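Local coordinates for oxidoreductase, NAD-binding/iron-sulfur cluster-binding protein (Nitratireductor pacificus pht-3B, PDB 6ZXU), which catalyses reductive dehalogenation with a bound cobalamin, probably supplied with electrons through two [4Fe-4S] clusters, at residues T504-F509 and K593-N598; A489-M492 and E497-R500. One frame throughout, in Å; residues are numbered along the deposited sequence.

Contact 1 (T504-F509 and K593-N598). With NA (sodium ion), chain G; SF4 (iron/sulfur cluster), chain D.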
loop_
_atom_site.group_PDB
_atom_site.type_symbol
_atom_site.label_atom_id
_atom_site.label_comp_id
_atom_site.label_asym_id
_atom_site.label_seq_id
_atom_site.Cartn_x
_atom_site.Cartn_y
_atom_site.Cartn_z
ATOM N N THR A 504 4.424 5.697 -13.381
ATOM C CA THR A 504 4.110 4.502 -12.611
ATOM C C THR A 504 4.745 3.312 -13.352
ATOM O O THR A 504 4.644 3.199 -14.577
ATOM C CB THR A 504 2.563 4.275 -12.532
ATOM O OG1 THR A 504 1.924 5.332 -11.907
ATOM C CG2 THR A 504 2.206 3.048 -11.749
ATOM N N LEU A 505 5.423 2.442 -12.605
ATOM C CA LEU A 505 5.957 1.200 -13.121
ATOM C C LEU A 505 5.013 0.035 -12.837
ATOM O O LEU A 505 4.295 0.026 -11.842
ATOM C CB LEU A 505 7.326 0.860 -12.520
ATOM C CG LEU A 505 8.436 1.732 -13.224
ATOM C CD1 LEU A 505 8.459 3.064 -12.497
ATOM C CD2 LEU A 505 9.733 1.076 -13.214
ATOM N N LEU A 506 5.002 -0.943 -13.726
ATOM C CA LEU A 506 4.042 -1.988 -13.719
ATOM C C LEU A 506 4.719 -3.344 -13.418
ATOM O O LEU A 506 5.704 -3.724 -14.008
ATOM C CB LEU A 506 3.304 -1.994 -15.063
ATOM C CG LEU A 506 2.042 -2.815 -15.269
ATOM C CD1 LEU A 506 1.234 -2.197 -16.333
ATOM C CD2 LEU A 506 2.314 -4.289 -15.594
ATOM N N ASN A 507 4.151 -4.059 -12.458
ATOM C CA ASN A 507 4.625 -5.341 -11.952
ATOM C C ASN A 507 3.836 -6.463 -12.623
ATOM O O ASN A 507 2.647 -6.324 -12.886
ATOM C CB ASN A 507 4.417 -5.392 -10.403
ATOM C CG ASN A 507 4.738 -6.712 -9.802
ATOM O OD1 ASN A 507 3.944 -7.616 -9.753
ATOM N ND2 ASN A 507 5.985 -6.851 -9.357
ATOM N N PRO A 508 4.481 -7.605 -12.957
ATOM C CA PRO A 508 3.756 -8.606 -13.718
ATOM C C PRO A 508 2.649 -9.345 -12.937
ATOM O O PRO A 508 1.804 -10.013 -13.543
ATOM C CB PRO A 508 4.862 -9.537 -14.196
ATOM C CG PRO A 508 5.974 -9.311 -13.253
ATOM C CD PRO A 508 5.908 -7.879 -12.852
ATOM N N PHE A 509 2.594 -9.214 -11.628
ATOM C CA PHE A 509 1.597 -9.935 -10.839
ATOM C C PHE A 509 0.525 -8.984 -10.285
ATOM O O PHE A 509 -0.611 -9.412 -10.198
ATOM C CB PHE A 509 2.252 -10.712 -9.689
ATOM C CG PHE A 509 3.211 -11.759 -10.173
ATOM C CD1 PHE A 509 2.736 -12.918 -10.713
ATOM C CD2 PHE A 509 4.570 -11.528 -10.223
ATOM C CE1 PHE A 509 3.601 -13.863 -11.231
ATOM C CE2 PHE A 509 5.462 -12.485 -10.684
ATOM C CZ PHE A 509 5.002 -13.639 -11.216
ATOM N N LYS A 593 -6.591 1.457 -12.026
ATOM C CA LYS A 593 -7.772 0.614 -12.074
ATOM C C LYS A 593 -8.014 0.062 -13.456
ATOM O O LYS A 593 -8.426 -1.099 -13.587
ATOM C CB LYS A 593 -8.996 1.449 -11.578
ATOM C CG LYS A 593 -10.344 0.678 -11.630
ATOM C CD LYS A 593 -11.489 1.654 -11.399
ATOM C CE LYS A 593 -12.846 1.020 -11.838
ATOM N NZ LYS A 593 -13.291 -0.114 -11.002
ATOM N N MET A 594 -7.862 0.889 -14.502
ATOM C CA MET A 594 -8.310 0.501 -15.814
ATOM C C MET A 594 -7.346 -0.452 -16.560
ATOM O O MET A 594 -7.711 -1.124 -17.543
ATOM C CB MET A 594 -8.633 1.764 -16.627
ATOM C CG MET A 594 -9.756 2.615 -16.056
ATOM S SD MET A 594 -11.342 1.770 -16.076
ATOM C CE MET A 594 -11.321 1.339 -14.537
ATOM N N CYS A 595 -6.139 -0.567 -16.082
ATOM C CA CYS A 595 -5.145 -1.369 -16.715
ATOM C C CYS A 595 -5.534 -2.854 -16.800
ATOM O O CYS A 595 -5.890 -3.424 -15.811
ATOM C CB CYS A 595 -3.779 -1.173 -16.013
ATOM S SG CYS A 595 -2.410 -1.975 -16.874
ATOM N N PRO A 596 -5.385 -3.489 -17.983
ATOM C CA PRO A 596 -5.633 -4.924 -18.068
ATOM C C PRO A 596 -4.841 -5.773 -17.087
ATOM O O PRO A 596 -5.331 -6.817 -16.652
ATOM C CB PRO A 596 -5.238 -5.284 -19.500
ATOM C CG PRO A 596 -5.417 -4.025 -20.231
ATOM C CD PRO A 596 -5.013 -2.935 -19.282
ATOM N N TRP A 597 -3.663 -5.358 -16.707
ATOM C CA TRP A 597 -2.836 -6.087 -15.729
ATOM C C TRP A 597 -3.328 -5.981 -14.290
ATOM O O TRP A 597 -2.822 -6.689 -13.414
ATOM C CB TRP A 597 -1.397 -5.624 -15.784
ATOM C CG TRP A 597 -0.698 -5.941 -17.101
ATOM C CD1 TRP A 597 -0.729 -5.194 -18.197
ATOM C CD2 TRP A 597 0.165 -7.056 -17.376
ATOM N NE1 TRP A 597 0.070 -5.737 -19.165
ATOM C CE2 TRP A 597 0.610 -6.907 -18.710
ATOM C CE3 TRP A 597 0.644 -8.149 -16.627
ATOM C CZ2 TRP A 597 1.500 -7.761 -19.288
ATOM C CZ3 TRP A 597 1.510 -9.026 -17.225
ATOM C CH2 TRP A 597 1.901 -8.851 -18.562
ATOM N N ASN A 598 -4.277 -5.100 -14.043
ATOM C CA ASN A 598 -4.946 -5.044 -12.784
ATOM C C ASN A 598 -6.024 -6.108 -12.775
ATOM O O ASN A 598 -7.097 -5.907 -13.346
ATOM C CB ASN A 598 -5.478 -3.599 -12.523
ATOM C CG ASN A 598 -6.344 -3.517 -11.218
ATOM O OD1 ASN A 598 -6.049 -4.140 -10.207
ATOM N ND2 ASN A 598 -7.499 -2.887 -11.334
HETATM NA NA NA G . -8.446 -4.824 -15.206
HETATM FE FE1 SF4 D . -1.738 1.495 -20.069
HETATM FE FE2 SF4 D . -2.527 -0.868 -21.358
HETATM FE FE3 SF4 D . -1.770 -0.959 -18.764
HETATM FE FE4 SF4 D . 0.150 -0.452 -20.635
HETATM S S1 SF4 D . -1.157 -2.300 -20.384
HETATM S S2 SF4 D . -0.147 0.622 -18.751
HETATM S S3 SF4 D . -1.124 0.758 -22.035
HETATM S S4 SF4 D . -3.495 0.138 -19.707
HETATM O O HOH W 1 -10.050 -3.507 -13.862
HETATM O O HOH W 2 -9.040 -3.640 -17.054
HETATM O O HOH W 3 -8.221 -6.842 -16.324
#

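Contact 2 (A489-M492 and E497-R500). With SF4 (iron/sulfur cluster), chain D.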
loop_
_atom_site.group_PDB
_atom_site.type_symbol
_atom_site.label_atom_id
_atom_site.label_comp_id
_atom_site.label_asym_id
_atom_site.label_seq_id
_atom_site.Cartn_x
_atom_site.Cartn_y
_atom_site.Cartn_z
ATOM N N ALA A 489 14.625 3.308 -8.770
ATOM C CA ALA A 489 14.880 2.199 -7.866
ATOM C C ALA A 489 13.941 1.027 -8.064
ATOM O O ALA A 489 14.380 -0.122 -8.073
ATOM C CB ALA A 489 14.859 2.692 -6.448
ATOM N N ILE A 490 12.667 1.273 -8.289
ATOM C CA ILE A 490 11.714 0.200 -8.636
ATOM C C ILE A 490 12.200 -0.510 -9.920
ATOM O O ILE A 490 12.191 -1.734 -9.993
ATOM C CB ILE A 490 10.279 0.714 -8.828
ATOM C CG1 ILE A 490 9.770 1.329 -7.523
ATOM C CG2 ILE A 490 9.355 -0.390 -9.258
ATOM C CD1 ILE A 490 8.562 2.223 -7.780
ATOM N N LEU A 491 12.655 0.275 -10.905
ATOM C CA LEU A 491 13.136 -0.313 -12.176
ATOM C C LEU A 491 14.414 -1.138 -11.966
ATOM O O LEU A 491 14.471 -2.271 -12.411
ATOM C CB LEU A 491 13.413 0.756 -13.152
ATOM C CG LEU A 491 13.829 0.235 -14.504
ATOM C CD1 LEU A 491 12.673 -0.374 -15.288
ATOM C CD2 LEU A 491 14.443 1.383 -15.298
ATOM N N MET A 492 15.400 -0.564 -11.320
ATOM C CA MET A 492 16.711 -1.251 -11.098
ATOM C C MET A 492 16.644 -2.436 -10.151
ATOM O O MET A 492 17.360 -3.400 -10.310
ATOM C CB MET A 492 17.762 -0.298 -10.608
ATOM C CG MET A 492 18.236 0.743 -11.643
ATOM S SD MET A 492 18.648 -0.049 -13.245
ATOM C CE MET A 492 18.148 1.419 -14.151
ATOM N N GLU A 497 8.430 -2.860 -14.910
ATOM C CA GLU A 497 8.876 -2.246 -16.171
ATOM C C GLU A 497 8.151 -0.911 -16.378
ATOM O O GLU A 497 7.054 -0.660 -15.862
ATOM C CB GLU A 497 8.521 -3.131 -17.380
ATOM C CG GLU A 497 9.467 -4.259 -17.722
ATOM C CD GLU A 497 9.184 -4.846 -19.113
ATOM O OE1 GLU A 497 9.386 -4.137 -20.135
ATOM O OE2 GLU A 497 8.800 -6.016 -19.253
ATOM N N VAL A 498 8.822 -0.027 -17.078
ATOM C CA VAL A 498 8.235 1.196 -17.637
ATOM C C VAL A 498 6.936 0.883 -18.379
ATOM O O VAL A 498 6.897 0.021 -19.273
ATOM C CB VAL A 498 9.250 1.867 -18.591
ATOM C CG1 VAL A 498 8.626 2.929 -19.476
ATOM C CG2 VAL A 498 10.362 2.507 -17.734
ATOM N N SER A 499 5.859 1.629 -18.040
ATOM C CA SER A 499 4.547 1.436 -18.611
ATOM C C SER A 499 4.050 2.741 -19.274
ATOM O O SER A 499 4.564 3.821 -19.037
ATOM C CB SER A 499 3.535 0.959 -17.593
ATOM O OG SER A 499 3.074 2.039 -16.804
ATOM N N ARG A 500 2.994 2.590 -20.069
ATOM C CA ARG A 500 2.395 3.777 -20.712
ATOM C C ARG A 500 1.863 4.768 -19.695
ATOM O O ARG A 500 1.911 5.974 -19.895
ATOM C CB ARG A 500 1.335 3.331 -21.713
ATOM C CG ARG A 500 0.582 4.514 -22.374
ATOM C CD ARG A 500 -0.461 4.082 -23.426
ATOM N NE ARG A 500 0.143 3.360 -24.495
ATOM C CZ ARG A 500 0.855 3.859 -25.493
ATOM N NH1 ARG A 500 0.963 5.192 -25.624
ATOM N NH2 ARG A 500 1.341 3.052 -26.384
HETATM FE FE1 SF4 D . -1.738 1.495 -20.069
HETATM FE FE2 SF4 D . -2.527 -0.868 -21.358
HETATM FE FE3 SF4 D . -1.770 -0.959 -18.764
HETATM FE FE4 SF4 D . 0.150 -0.452 -20.635
HETATM S S1 SF4 D . -1.157 -2.300 -20.384
HETATM S S2 SF4 D . -0.147 0.622 -18.751
HETATM S S3 SF4 D . -1.124 0.758 -22.035
HETATM S S4 SF4 D . -3.495 0.138 -19.707
#

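Contact 1 (T504-F509 and K593-N598)
C595 SG is bound to FE3 of the [4Fe-4S] cluster at 2.2 Å, and across the contact it meets the methyl L506 CD1 at 3.7 Å. W597 N adds a weak hydrogen bond to C595 SG, 3.6 Å long. The same L506 methyl, CD1, also lies 4.0 Å from cluster sulfur S2. The other branch, L506 CD2, sits over one face of the W597 indole. It makes a CH-pi contact 4.0 Å from the centroid of the five-membered ring, 20° off the normal. With chi1 at -168°, L506 CG points opposite the backbone N and beside the carbonyl carbon, which sends CD1 to the cysteine and CD2 to the indole. The indole turns an edge to the cluster: W597 CD1 is 3.7 Å from S1, which lies in the ring plane. P508 O approaches another edge, 3.8 Å from W597 CE3. F538, F533 and helix 603-614 pack around the same indole. Replacing W597 by alanine would probably leave L506 CD2 without its aromatic face and open a gap beside S1. Behind the cysteine, residues 595-598 form a type I turn. Its C595 O, at a long 3.0 Å, and N598 O bind a sodium ion together with three waters. C595, followed by P596, is a cluster ligand within the 4Fe-4S dicluster domain. The apolar and aromatic flank probably keeps solvent from the C595-FE3 side.

Contact 2 (A489-M492 and E497-R500)
The turn from helix 486-492 into the short strand 497-498 folds back so that L491 packs on the start of that strand, beside the cobalamin. L491 uses one branch: its CD1 lies 4.3 Å from E497 CA and 4.4 Å from V498 CG2. L491 is extended at chi1 (-177°), with CG trans to the backbone N, and this carries the end of the leucine nearer to the strand than its CB bond alone would. V498 also touches the cobalamin, as do I490 and L491. The CB of E497 points away from the helix. E497 OE1 is bonded to T300 OG1 and Q536 NE2, and OE2 to the backbone N of F533 and L535, so the buried carboxylate is well satisfied. Beyond the strand, the chain continues as loop to the [4Fe-4S] cluster. S499 CB is 3.9 Å from S2. R500 wraps along S3, with its CB at 3.6 Å and its NE at 3.8 Å from that sulfur, and S3 lies in the guanidinium plane, at the edge. The R500 chain bends at chi3 (-60°), and its NH1 and NH2 bond to the backbone O of S555, G557 and C539. The positive charge beside S3 would probably offset some of the negative charge of the cluster. The helix end and strand 497-498 thus line the cobalamin pocket and the following loop the cluster pocket, the joint site of a reductive dehalogenase.

How the contacts relate
Contact 2 comes first in the chain, and contact 1 follows through strand 505-506, which pairs antiparallel with strand 497-498. Their centres are 12 Å apart. The strands are joined by L506 N to E497 O, a probable hydrogen bond of 3.0 Å. S499 OG and T504 O form another, also 3.0 Å. L505 CD2 packs 3.7 Å from L491 CB, and L505 N is hydrogen-bonded to the cobalamin. Both contacts reach the same [4Fe-4S] cluster. The L506 side chain, which touches that cluster, is about 7 Å from the cobalamin. The hairpin thus reaches both the cobalamin and the [4Fe-4S] cluster, a placement consistent with electrons passing from cluster to cobalamin.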